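Local coordinates for anthrone oxidase-like protein (PDB 5F9P) that acts as a C-C bond-cleaving oxygenase in atypical angucycline biosynthesis, opening ring B of its substrate oxidatively, at residues A38-W43 with E70-G75; I61-R64 with D68-K71; Q146-Q151 with D198-A203; S4-H9 with G110-I115. All blocks are in the same frame, centred on the assembly; numbering follows the deposited sequence.

Contact 1: A38-W43 with E70-G75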
loop_
_atom_site.group_PDB
_atom_site.type_symbol
_atom_site.label_atom_id
_atom_site.label_comp_id
_atom_site.label_asym_id
_atom_site.label_seq_id
_atom_site.Cartn_x
_atom_site.Cartn_y
_atom_site.Cartn_z
ATOM N N ALA A 38 3.861 10.314 -16.131
ATOM C CA ALA A 38 3.969 11.177 -14.957
ATOM C C ALA A 38 5.161 12.135 -14.989
ATOM O O ALA A 38 6.319 11.693 -15.017
ATOM C CB ALA A 38 4.013 10.338 -13.679
ATOM N N THR A 39 4.861 13.439 -14.958
ATOM C CA THR A 39 5.874 14.494 -14.840
ATOM C C THR A 39 5.462 15.582 -13.821
ATOM O O THR A 39 6.035 16.667 -13.794
ATOM C CB THR A 39 6.158 15.168 -16.212
ATOM O OG1 THR A 39 4.960 15.772 -16.710
ATOM C CG2 THR A 39 6.630 14.146 -17.229
ATOM N N TYR A 40 4.474 15.288 -12.985
ATOM C CA TYR A 40 3.995 16.252 -11.995
ATOM C C TYR A 40 5.109 16.771 -11.119
ATOM O O TYR A 40 5.948 16.004 -10.636
ATOM C CB TYR A 40 2.952 15.619 -11.069
ATOM C CG TYR A 40 1.915 14.804 -11.784
ATOM C CD1 TYR A 40 0.850 15.416 -12.441
ATOM C CD2 TYR A 40 1.995 13.422 -11.804
ATOM C CE1 TYR A 40 -0.099 14.673 -13.094
ATOM C CE2 TYR A 40 1.047 12.670 -12.446
ATOM C CZ TYR A 40 0.005 13.295 -13.093
ATOM O OH TYR A 40 -0.930 12.528 -13.745
ATOM N N GLU A 41 5.100 18.077 -10.879
ATOM C CA GLU A 41 6.025 18.647 -9.913
ATOM C C GLU A 41 5.816 17.944 -8.571
ATOM O O GLU A 41 4.679 17.784 -8.120
ATOM C CB GLU A 41 5.803 20.158 -9.772
ATOM C CG GLU A 41 6.822 20.850 -8.860
ATOM C CD GLU A 41 6.604 22.362 -8.763
ATOM O OE1 GLU A 41 5.499 22.842 -9.109
ATOM O OE2 GLU A 41 7.547 23.069 -8.338
ATOM N N GLY A 42 6.910 17.506 -7.950
ATOM C CA GLY A 42 6.840 16.868 -6.650
ATOM C C GLY A 42 6.597 15.364 -6.678
ATOM O O GLY A 42 6.783 14.688 -5.664
ATOM N N TRP A 43 6.167 14.835 -7.817
ATOM C CA TRP A 43 5.938 13.391 -7.930
ATOM C C TRP A 43 7.271 12.652 -7.900
ATOM O O TRP A 43 8.176 12.954 -8.676
ATOM C CB TRP A 43 5.172 13.047 -9.214
ATOM C CG TRP A 43 5.080 11.555 -9.446
ATOM C CD1 TRP A 43 4.285 10.673 -8.784
ATOM C CD2 TRP A 43 5.839 10.788 -10.386
ATOM N NE1 TRP A 43 4.484 9.399 -9.273
ATOM C CE2 TRP A 43 5.436 9.445 -10.254
ATOM C CE3 TRP A 43 6.808 11.111 -11.341
ATOM C CZ2 TRP A 43 5.981 8.417 -11.031
ATOM C CZ3 TRP A 43 7.343 10.090 -12.118
ATOM C CH2 TRP A 43 6.931 8.764 -11.956
ATOM N N GLU A 70 -2.067 17.940 -4.534
ATOM C CA GLU A 70 -3.310 18.653 -4.807
ATOM C C GLU A 70 -3.305 19.273 -6.201
ATOM O O GLU A 70 -4.340 19.333 -6.868
ATOM C CB GLU A 70 -3.566 19.721 -3.733
ATOM C CG GLU A 70 -3.942 19.133 -2.376
ATOM C CD GLU A 70 -5.172 18.239 -2.444
ATOM O OE1 GLU A 70 -5.949 18.377 -3.416
ATOM O OE2 GLU A 70 -5.360 17.394 -1.532
ATOM N N LYS A 71 -2.137 19.736 -6.632
ATOM C CA LYS A 71 -1.974 20.271 -7.983
ATOM C C LYS A 71 -2.339 19.206 -8.999
ATOM O O LYS A 71 -2.987 19.489 -10.005
ATOM C CB LYS A 71 -0.527 20.734 -8.199
ATOM C CG LYS A 71 -0.337 21.807 -9.264
ATOM C CD LYS A 71 0.960 22.577 -9.000
ATOM C CE LYS A 71 0.936 23.236 -7.613
ATOM N NZ LYS A 71 2.290 23.586 -7.086
ATOM N N ARG A 72 -1.933 17.969 -8.739
ATOM C CA ARG A 72 -2.335 16.881 -9.618
ATOM C C ARG A 72 -3.852 16.654 -9.602
ATOM O O ARG A 72 -4.478 16.462 -10.654
ATOM C CB ARG A 72 -1.615 15.589 -9.248
ATOM C CG ARG A 72 -2.338 14.368 -9.783
ATOM C CD ARG A 72 -1.480 13.157 -9.635
ATOM N NE ARG A 72 -2.217 11.932 -9.887
ATOM C CZ ARG A 72 -2.896 11.687 -10.995
ATOM N NH1 ARG A 72 -2.958 12.608 -11.950
ATOM N NH2 ARG A 72 -3.525 10.525 -11.137
ATOM N N TYR A 73 -4.441 16.683 -8.408
ATOM C CA TYR A 73 -5.881 16.482 -8.260
ATOM C C TYR A 73 -6.655 17.579 -8.983
ATOM O O TYR A 73 -7.800 17.383 -9.383
ATOM C CB TYR A 73 -6.286 16.485 -6.788
ATOM C CG TYR A 73 -5.973 15.221 -6.016
ATOM C CD1 TYR A 73 -5.666 14.029 -6.665
ATOM C CD2 TYR A 73 -5.994 15.222 -4.626
ATOM C CE1 TYR A 73 -5.385 12.870 -5.942
ATOM C CE2 TYR A 73 -5.717 14.080 -3.900
ATOM C CZ TYR A 73 -5.418 12.905 -4.558
ATOM O OH TYR A 73 -5.144 11.767 -3.817
ATOM N N ALA A 74 -6.029 18.739 -9.139
ATOM C CA ALA A 74 -6.702 19.871 -9.779
ATOM C C ALA A 74 -6.550 19.836 -11.298
ATOM O O ALA A 74 -7.208 20.597 -12.003
ATOM C CB ALA A 74 -6.180 21.198 -9.216
ATOM N N GLY A 75 -5.686 18.951 -11.792
ATOM C CA GLY A 75 -5.475 18.790 -13.226
ATOM C C GLY A 75 -6.708 18.274 -13.949
ATOM O O GLY A 75 -7.507 17.537 -13.371
#
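Arg72 throws CG away from its own backbone N (chi1 160°) and then runs straight out to NE, while Tyr40 folds its ring back beside its N (chi1 -45°), and the arginine chain thereby lies across one face of the phenol. Arg72 CD sits 3.8 Å from the centroid of the Tyr40 ring, over the face but displaced a little toward the rim, a CH-pi contact. The guanidinium plane is tilted 39° from the ring, and its near nitrogen slides past the hydroxyl: Tyr40 OH and Arg72 NH1 are 2.7 Å apart but badly angled for a hydrogen bond. On the exposed side, extended Glu41 and bent Lys71 converge in a long, weak salt bridge, with 3.9 Å between Glu41 OE1 and Lys71 NZ. Tyr40 to Trp43 form a type II beta turn, closed by Trp43 N on Tyr40 O at 3.1 Å, and Gly42 takes the positive phi this turn needs. Ile34 of helix 21-37 touches both Tyr40 and Arg72, and Trp63 also lies against Arg72. The contact joins the link between helix 21-37 and strand 43-51 to helix 66-74, in the outer helical layer of an alpha+beta barrel with ferredoxin-like halves, as in this superfamily.

Contact 2: I61-R64 with D68-K71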
loop_
_atom_site.group_PDB
_atom_site.type_symbol
_atom_site.label_atom_id
_atom_site.label_comp_id
_atom_site.label_asym_id
_atom_site.label_seq_id
_atom_site.Cartn_x
_atom_site.Cartn_y
_atom_site.Cartn_z
ATOM N N ILE A 61 2.514 5.352 -3.956
ATOM C CA ILE A 61 3.024 6.568 -4.603
ATOM C C ILE A 61 3.722 7.512 -3.627
ATOM O O ILE A 61 3.212 7.776 -2.532
ATOM C CB ILE A 61 1.886 7.347 -5.293
ATOM C CG1 ILE A 61 1.100 6.414 -6.232
ATOM C CG2 ILE A 61 2.430 8.571 -6.050
ATOM C CD1 ILE A 61 -0.119 7.063 -6.887
ATOM N N GLN A 62 4.886 8.026 -4.030
ATOM C CA GLN A 62 5.618 8.990 -3.213
ATOM C C GLN A 62 5.533 10.405 -3.781
ATOM O O GLN A 62 5.765 10.622 -4.975
ATOM C CB GLN A 62 7.073 8.547 -3.072
ATOM C CG GLN A 62 7.203 7.221 -2.359
ATOM C CD GLN A 62 8.621 6.720 -2.304
ATOM O OE1 GLN A 62 9.354 6.790 -3.296
ATOM N NE2 GLN A 62 9.027 6.213 -1.138
ATOM N N TRP A 63 5.192 11.360 -2.918
ATOM C CA TRP A 63 4.999 12.760 -3.298
ATOM C C TRP A 63 5.812 13.645 -2.351
ATOM O O TRP A 63 5.846 13.396 -1.149
ATOM C CB TRP A 63 3.515 13.159 -3.192
ATOM C CG TRP A 63 2.645 12.742 -4.344
ATOM C CD1 TRP A 63 1.861 11.625 -4.417
ATOM C CD2 TRP A 63 2.453 13.447 -5.580
ATOM N NE1 TRP A 63 1.207 11.587 -5.620
ATOM C CE2 TRP A 63 1.549 12.693 -6.353
ATOM C CE3 TRP A 63 2.963 14.644 -6.108
ATOM C CZ2 TRP A 63 1.142 13.085 -7.627
ATOM C CZ3 TRP A 63 2.559 15.036 -7.378
ATOM C CH2 TRP A 63 1.654 14.259 -8.121
ATOM N N ARG A 64 6.465 14.672 -2.887
ATOM C CA ARG A 64 7.264 15.573 -2.057
ATOM C C ARG A 64 6.405 16.203 -0.946
ATOM O O ARG A 64 6.819 16.252 0.199
ATOM C CB ARG A 64 7.919 16.648 -2.920
ATOM C CG ARG A 64 8.814 17.595 -2.158
ATOM C CD ARG A 64 9.407 18.652 -3.075
ATOM N NE ARG A 64 8.387 19.320 -3.885
ATOM C CZ ARG A 64 8.656 20.198 -4.848
ATOM N NH1 ARG A 64 9.915 20.524 -5.119
ATOM N NH2 ARG A 64 7.667 20.754 -5.536
ATOM N N ASP A 68 1.930 19.508 -3.704
ATOM C CA ASP A 68 2.189 18.940 -5.023
ATOM C C ASP A 68 1.080 17.982 -5.451
ATOM O O ASP A 68 0.616 18.025 -6.585
ATOM C CB ASP A 68 3.536 18.217 -5.037
ATOM C CG ASP A 68 4.693 19.141 -4.712
ATOM O OD1 ASP A 68 4.742 20.252 -5.274
ATOM O OD2 ASP A 68 5.548 18.758 -3.891
ATOM N N LEU A 69 0.665 17.107 -4.542
ATOM C CA LEU A 69 -0.425 16.173 -4.831
ATOM C C LEU A 69 -1.719 16.874 -5.245
ATOM O O LEU A 69 -2.409 16.437 -6.171
ATOM C CB LEU A 69 -0.716 15.305 -3.614
ATOM C CG LEU A 69 -1.928 14.384 -3.761
ATOM C CD1 LEU A 69 -1.643 13.338 -4.825
ATOM C CD2 LEU A 69 -2.307 13.735 -2.414
ATOM N N GLU A 70 -2.067 17.940 -4.534
ATOM C CA GLU A 70 -3.310 18.653 -4.807
ATOM C C GLU A 70 -3.305 19.273 -6.201
ATOM O O GLU A 70 -4.340 19.333 -6.868
ATOM C CB GLU A 70 -3.566 19.721 -3.733
ATOM C CG GLU A 70 -3.942 19.133 -2.376
ATOM C CD GLU A 70 -5.172 18.239 -2.444
ATOM O OE1 GLU A 70 -5.949 18.377 -3.416
ATOM O OE2 GLU A 70 -5.360 17.394 -1.532
ATOM N N LYS A 71 -2.137 19.736 -6.632
ATOM C CA LYS A 71 -1.974 20.271 -7.983
ATOM C C LYS A 71 -2.339 19.206 -8.999
ATOM O O LYS A 71 -2.987 19.489 -10.005
ATOM C CB LYS A 71 -0.527 20.734 -8.199
ATOM C CG LYS A 71 -0.337 21.807 -9.264
ATOM C CD LYS A 71 0.960 22.577 -9.000
ATOM C CE LYS A 71 0.936 23.236 -7.613
ATOM N NZ LYS A 71 2.290 23.586 -7.086
#
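A bidentate salt bridge, Arg64 with Asp68, and a CH-pi contact, Trp63 with Leu69, fold the end of strand 56-63 against the helix that follows at once, in a largely buried layer. Arg64 meets the carboxylate side-on. Arg64 NE gives a hydrogen bond of 2.9 Å to Asp68 OD2, and Arg64 NH2 one of 3.0 Å to Asp68 OD1; both are nearly straight (164° or more). The acceptors lie in the guanidinium plane, but the carboxylate is turned 35° from it and is met on its syn side, from out of its plane. A bend at chi3 (51°) curls the otherwise extended Arg64 round to offer this edge, and two bonds to two oxygens fix the rotation of the carboxylate. This is the tight beta-alpha turn of the N-terminal ferredoxin-like unit of the barrel, with helix 66-74 covering the outside of the sheet. On the helix, Leu69 CD1 stands over the pyrrole face of Trp63, 3.4 Å from Trp63 NE1. The benzo side of the indole meets the start of segment 68-71, Trp63 CE3 lying 3.8 Å from Asp68 CB. Trp43 packs edge-to-face with the same indole, and Leu10 and Val12 of strand 10-17 touch Leu69.

Contact 3: Q146-Q151 with D198-A203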
loop_
_atom_site.group_PDB
_atom_site.type_symbol
_atom_site.label_atom_id
_atom_site.label_comp_id
_atom_site.label_asym_id
_atom_site.label_seq_id
_atom_site.Cartn_x
_atom_site.Cartn_y
_atom_site.Cartn_z
ATOM N N GLN A 146 5.169 -5.730 16.715
ATOM C CA GLN A 146 5.419 -6.913 15.900
ATOM C C GLN A 146 6.890 -7.129 15.515
ATOM O O GLN A 146 7.203 -7.634 14.434
ATOM C CB GLN A 146 4.525 -6.901 14.661
ATOM C CG GLN A 146 3.040 -6.854 15.015
ATOM C CD GLN A 146 2.153 -7.236 13.850
ATOM O OE1 GLN A 146 1.571 -8.320 13.832
ATOM N NE2 GLN A 146 2.032 -6.342 12.878
ATOM N N ALA A 147 7.791 -6.756 16.410
ATOM C CA ALA A 147 9.205 -7.014 16.186
ATOM C C ALA A 147 9.449 -8.505 15.911
ATOM O O ALA A 147 10.388 -8.861 15.204
ATOM C CB ALA A 147 10.032 -6.537 17.386
ATOM N N PHE A 148 8.597 -9.376 16.449
ATOM C CA PHE A 148 8.789 -10.817 16.277
ATOM C C PHE A 148 8.781 -11.229 14.805
ATOM O O PHE A 148 9.298 -12.286 14.453
ATOM C CB PHE A 148 7.696 -11.614 17.008
ATOM C CG PHE A 148 6.337 -11.461 16.384
ATOM C CD1 PHE A 148 5.487 -10.437 16.782
ATOM C CD2 PHE A 148 5.929 -12.313 15.365
ATOM C CE1 PHE A 148 4.236 -10.278 16.188
ATOM C CE2 PHE A 148 4.688 -12.159 14.767
ATOM C CZ PHE A 148 3.837 -11.139 15.177
ATOM N N LEU A 149 8.162 -10.416 13.952
ATOM C CA LEU A 149 8.015 -10.774 12.540
ATOM C C LEU A 149 9.364 -11.058 11.886
ATOM O O LEU A 149 9.474 -11.944 11.049
ATOM C CB LEU A 149 7.290 -9.672 11.766
ATOM C CG LEU A 149 5.769 -9.532 11.901
ATOM C CD1 LEU A 149 5.339 -8.244 11.215
ATOM C CD2 LEU A 149 5.047 -10.747 11.315
ATOM N N ALA A 150 10.384 -10.298 12.275
ATOM C CA ALA A 150 11.710 -10.426 11.672
ATOM C C ALA A 150 12.284 -11.837 11.784
ATOM O O ALA A 150 13.197 -12.196 11.036
ATOM C CB ALA A 150 12.677 -9.407 12.274
ATOM N N GLN A 151 11.762 -12.634 12.712
ATOM C CA GLN A 151 12.230 -14.005 12.858
ATOM C C GLN A 151 11.247 -15.037 12.305
ATOM O O GLN A 151 11.484 -16.232 12.396
ATOM C CB GLN A 151 12.613 -14.306 14.310
ATOM C CG GLN A 151 13.933 -13.651 14.746
ATOM C CD GLN A 151 13.780 -12.176 15.054
ATOM O OE1 GLN A 151 14.592 -11.343 14.627
ATOM N NE2 GLN A 151 12.741 -11.840 15.810
ATOM N N ASP A 198 3.322 -16.967 18.008
ATOM C CA ASP A 198 4.056 -16.273 19.064
ATOM C C ASP A 198 3.072 -15.514 19.971
ATOM O O ASP A 198 2.073 -14.992 19.492
ATOM C CB ASP A 198 5.037 -15.280 18.438
ATOM C CG ASP A 198 6.183 -14.932 19.363
ATOM O OD1 ASP A 198 5.956 -14.213 20.374
ATOM O OD2 ASP A 198 7.313 -15.386 19.070
ATOM N N GLU A 199 3.347 -15.450 21.268
ATOM C CA GLU A 199 2.448 -14.734 22.168
ATOM C C GLU A 199 2.483 -13.232 21.892
ATOM O O GLU A 199 1.507 -12.527 22.124
ATOM C CB GLU A 199 2.752 -15.057 23.639
ATOM C CG GLU A 199 2.389 -16.513 24.042
ATOM C CD GLU A 199 0.887 -16.787 23.956
ATOM O OE1 GLU A 199 0.130 -15.963 24.509
ATOM O OE2 GLU A 199 0.456 -17.807 23.334
ATOM N N ALA A 200 3.612 -12.749 21.386
ATOM C CA ALA A 200 3.724 -11.347 20.982
ATOM C C ALA A 200 2.824 -11.064 19.766
ATOM O O ALA A 200 2.285 -9.957 19.619
ATOM C CB ALA A 200 5.172 -10.981 20.700
ATOM N N ARG A 201 2.633 -12.067 18.909
ATOM C CA ARG A 201 1.681 -11.909 17.805
ATOM C C ARG A 201 0.262 -11.749 18.334
ATOM O O ARG A 201 -0.450 -10.833 17.935
ATOM C CB ARG A 201 1.736 -13.073 16.817
ATOM C CG ARG A 201 0.540 -13.102 15.861
ATOM C CD ARG A 201 0.628 -14.250 14.878
ATOM N NE ARG A 201 -0.547 -14.313 14.001
ATOM C CZ ARG A 201 -0.665 -15.155 12.976
ATOM N NH1 ARG A 201 0.325 -16.003 12.703
ATOM N NH2 ARG A 201 -1.759 -15.141 12.218
ATOM N N LYS A 202 -0.136 -12.635 19.242
ATOM C CA LYS A 202 -1.477 -12.580 19.842
ATOM C C LYS A 202 -1.746 -11.243 20.533
ATOM O O LYS A 202 -2.858 -10.715 20.494
ATOM C CB LYS A 202 -1.657 -13.721 20.848
ATOM C CG LYS A 202 -1.418 -15.117 20.274
ATOM C CD LYS A 202 -1.618 -16.179 21.355
ATOM C CE LYS A 202 -1.449 -17.592 20.808
ATOM N NZ LYS A 202 -1.526 -18.625 21.895
ATOM N N ALA A 203 -0.721 -10.704 21.175
ATOM C CA ALA A 203 -0.855 -9.434 21.870
ATOM C C ALA A 203 -1.025 -8.304 20.865
ATOM O O ALA A 203 -1.887 -7.448 21.028
ATOM C CB ALA A 203 0.359 -9.183 22.765
#
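Phe148 drives its ring against the first turn of helix 199-211, its CZ reaching 3.3 Å from Arg201 CB and its CE1 3.4 Å from Arg201 CA. The ring gets there by taking the position between its own N and carbonyl carbon (chi1 69°). The contact is with the helix backbone as much as with side chains: Arg201 N lies over one ring face, and Ala200 CB is 4.0 Å from Phe148 CD1. Arg201 leaves in a fully extended chain, so although its guanidinium is almost parallel to the phenyl plane, the two do not stack; the charged end goes on to the carbonyl oxygens of Tyr189 and Arg190. Phe148 belongs to a 3-10 turn, where Gln151 N bonds Phe148 O at 3.0 Å, in the C-terminal antibiotic-monooxygenase-like half of the barrel, between helix 135-142 and strand 155-167. Opposing it is the N-terminus of helix 199-211, with Asp198 as N-cap. Asp198 OD1 accepts from Ala200 N at 2.9 Å through the anti lone pair, and the same residue borders the ring, with Asp198 OD2 4.3 Å from Phe148 CB.

Contact 4: S4-H9 with G110-I115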
loop_
_atom_site.group_PDB
_atom_site.type_symbol
_atom_site.label_atom_id
_atom_site.label_comp_id
_atom_site.label_asym_id
_atom_site.label_seq_id
_atom_site.Cartn_x
_atom_site.Cartn_y
_atom_site.Cartn_z
ATOM N N SER A 4 11.264 4.530 4.073
ATOM C CA SER A 4 11.887 4.594 5.396
ATOM C C SER A 4 11.093 5.450 6.380
ATOM O O SER A 4 10.423 6.408 5.991
ATOM C CB SER A 4 13.310 5.137 5.289
ATOM O OG SER A 4 13.297 6.549 5.354
ATOM N N ALA A 5 11.191 5.120 7.661
ATOM C CA ALA A 5 10.481 5.882 8.688
ATOM C C ALA A 5 10.901 7.357 8.748
ATOM O O ALA A 5 10.150 8.200 9.241
ATOM C CB ALA A 5 10.653 5.224 10.050
ATOM N N GLU A 6 12.094 7.671 8.244
ATOM C CA GLU A 6 12.565 9.058 8.228
ATOM C C GLU A 6 12.044 9.853 7.031
ATOM O O GLU A 6 12.309 11.052 6.911
ATOM C CB GLU A 6 14.091 9.123 8.277
ATOM C CG GLU A 6 14.696 8.459 9.497
ATOM C CD GLU A 6 14.860 6.963 9.317
ATOM O OE1 GLU A 6 14.921 6.498 8.155
ATOM O OE2 GLU A 6 14.931 6.251 10.341
ATOM N N ASP A 7 11.305 9.187 6.149
ATOM C CA ASP A 7 10.683 9.864 5.013
ATOM C C ASP A 7 9.953 11.114 5.478
ATOM O O ASP A 7 9.141 11.050 6.398
ATOM C CB ASP A 7 9.687 8.934 4.294
ATOM C CG ASP A 7 10.377 7.884 3.423
ATOM O OD1 ASP A 7 11.619 7.964 3.272
ATOM O OD2 ASP A 7 9.670 6.991 2.879
ATOM N N LYS A 8 10.233 12.247 4.841
ATOM C CA LYS A 8 9.556 13.491 5.184
ATOM C C LYS A 8 8.496 13.846 4.146
ATOM O O LYS A 8 7.728 14.790 4.324
ATOM C CB LYS A 8 10.559 14.636 5.333
ATOM C CG LYS A 8 11.385 14.577 6.616
ATOM C CD LYS A 8 11.983 15.944 6.986
ATOM C CE LYS A 8 12.969 16.448 5.935
ATOM N NZ LYS A 8 13.587 17.770 6.284
ATOM N N HIS A 9 8.458 13.079 3.061
ATOM C CA HIS A 9 7.484 13.293 2.008
ATOM C C HIS A 9 6.162 12.567 2.316
ATOM O O HIS A 9 6.035 11.866 3.322
ATOM C CB HIS A 9 8.060 12.813 0.680
ATOM C CG HIS A 9 8.525 11.393 0.718
ATOM N ND1 HIS A 9 9.838 11.048 0.950
ATOM C CD2 HIS A 9 7.844 10.229 0.589
ATOM C CE1 HIS A 9 9.950 9.730 0.942
ATOM N NE2 HIS A 9 8.755 9.209 0.720
ATOM N N GLY A 110 13.825 -1.142 12.004
ATOM C CA GLY A 110 13.807 0.136 11.304
ATOM C C GLY A 110 14.644 0.168 10.027
ATOM O O GLY A 110 15.089 1.232 9.601
ATOM N N GLY A 111 14.863 -0.992 9.409
ATOM C CA GLY A 111 15.649 -1.056 8.184
ATOM C C GLY A 111 14.877 -0.449 7.026
ATOM O O GLY A 111 13.644 -0.376 7.077
ATOM N N LYS A 112 15.580 -0.003 5.988
ATOM C CA LYS A 112 14.899 0.569 4.824
ATOM C C LYS A 112 14.289 -0.521 3.950
ATOM O O LYS A 112 14.800 -1.638 3.841
ATOM C CB LYS A 112 15.827 1.459 3.992
ATOM C CG LYS A 112 16.422 2.636 4.763
ATOM C CD LYS A 112 17.185 3.583 3.838
ATOM C CE LYS A 112 18.030 4.596 4.615
ATOM N NZ LYS A 112 17.217 5.531 5.449
ATOM N N ILE A 113 13.185 -0.172 3.314
ATOM C CA ILE A 113 12.419 -1.131 2.561
ATOM C C ILE A 113 12.437 -0.735 1.094
ATOM O O ILE A 113 12.322 0.441 0.762
ATOM C CB ILE A 113 10.993 -1.194 3.141
ATOM C CG1 ILE A 113 11.066 -1.863 4.524
ATOM C CG2 ILE A 113 10.052 -1.907 2.191
ATOM C CD1 ILE A 113 9.800 -1.797 5.351
ATOM N N GLU A 114 12.630 -1.717 0.225
ATOM C CA GLU A 114 12.604 -1.472 -1.203
ATOM C C GLU A 114 11.434 -2.193 -1.838
ATOM O O GLU A 114 11.189 -3.361 -1.551
ATOM C CB GLU A 114 13.895 -1.953 -1.856
ATOM C CG GLU A 114 13.928 -1.662 -3.350
ATOM C CD GLU A 114 15.290 -1.909 -3.984
ATOM O OE1 GLU A 114 16.160 -2.546 -3.335
ATOM O OE2 GLU A 114 15.486 -1.462 -5.138
ATOM N N ILE A 115 10.721 -1.497 -2.715
ATOM C CA ILE A 115 9.632 -2.107 -3.470
ATOM C C ILE A 115 9.905 -2.011 -4.974
ATOM O O ILE A 115 10.484 -1.033 -5.446
ATOM C CB ILE A 115 8.280 -1.453 -3.121
ATOM C CG1 ILE A 115 8.296 0.046 -3.450
ATOM C CG2 ILE A 115 7.965 -1.689 -1.646
ATOM C CD1 ILE A 115 6.899 0.707 -3.428
#
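Ser4 and Glu6 face Lys112 where a type I beta turn leaves a small antiparallel pair of strands, 2-3 with 113-114, packed against strands 92-105 and 172-180 of the main barrel. Ser4 comes first and is buried, its CA 5.1 Å from that of Lys112. Ser4 CB is approached by Lys112 CG, at 4.0 Å, and by Lys112 NZ. Ser4 OG, turned between the backbone N and the carbonyl carbon, points into the turn, where it gives a hydrogen bond of 3.0 Å to Asp7 OD1. Ala5 and Glu6 occupy the corner. Glu6 is bent at chi2 (84°), which brings its carboxylate round to the lysine, the two chains crossing at about a right angle. Asp7 closes the turn twice over. Asp7 N bonds Ser4 O at 2.9 Å. The carboxylate folds back so that Asp7 OD2 takes Ser4 N at 3.2 Å; both side-chain bonds reach the carboxylate from above its plane. Asp7 also packs on Val100 and Gln62 of the barrel, and His9 likewise leans on Gln62 as the chain heads for strand 10-17. In the partner segment, Gly111 O bonds the hydroxyl of Thr103, tying the loop to strand 92-105. Lys112 runs extended until a final kink at chi4, which sets Lys112 NZ 3.7 Å from Glu6 OE1, a long salt bridge.

Overall arrangement
Contacts 1 and 2 form one continuous patch: their centres are 6 Å apart, both use helix 66-74, and Gly42 O lies 2.8 Å from Arg64 N, a probable hydrogen bond between the two link regions. Contact 4 encloses both along the chain; its centre is about 17 Å from that of contact 2, where His9 touches the end of strand 56-63 and Gln62 lies close to His9 and Asp7. Contact 3 stands apart on the opposite side of the chain's centre from contacts 1 and 2, with its nearest atoms about 26 Å from contact 1 and about 8 Å from contact 4. At contact 3, Gln146 hydrogen-bonds a glycerol, probably from the crystallisation liquor.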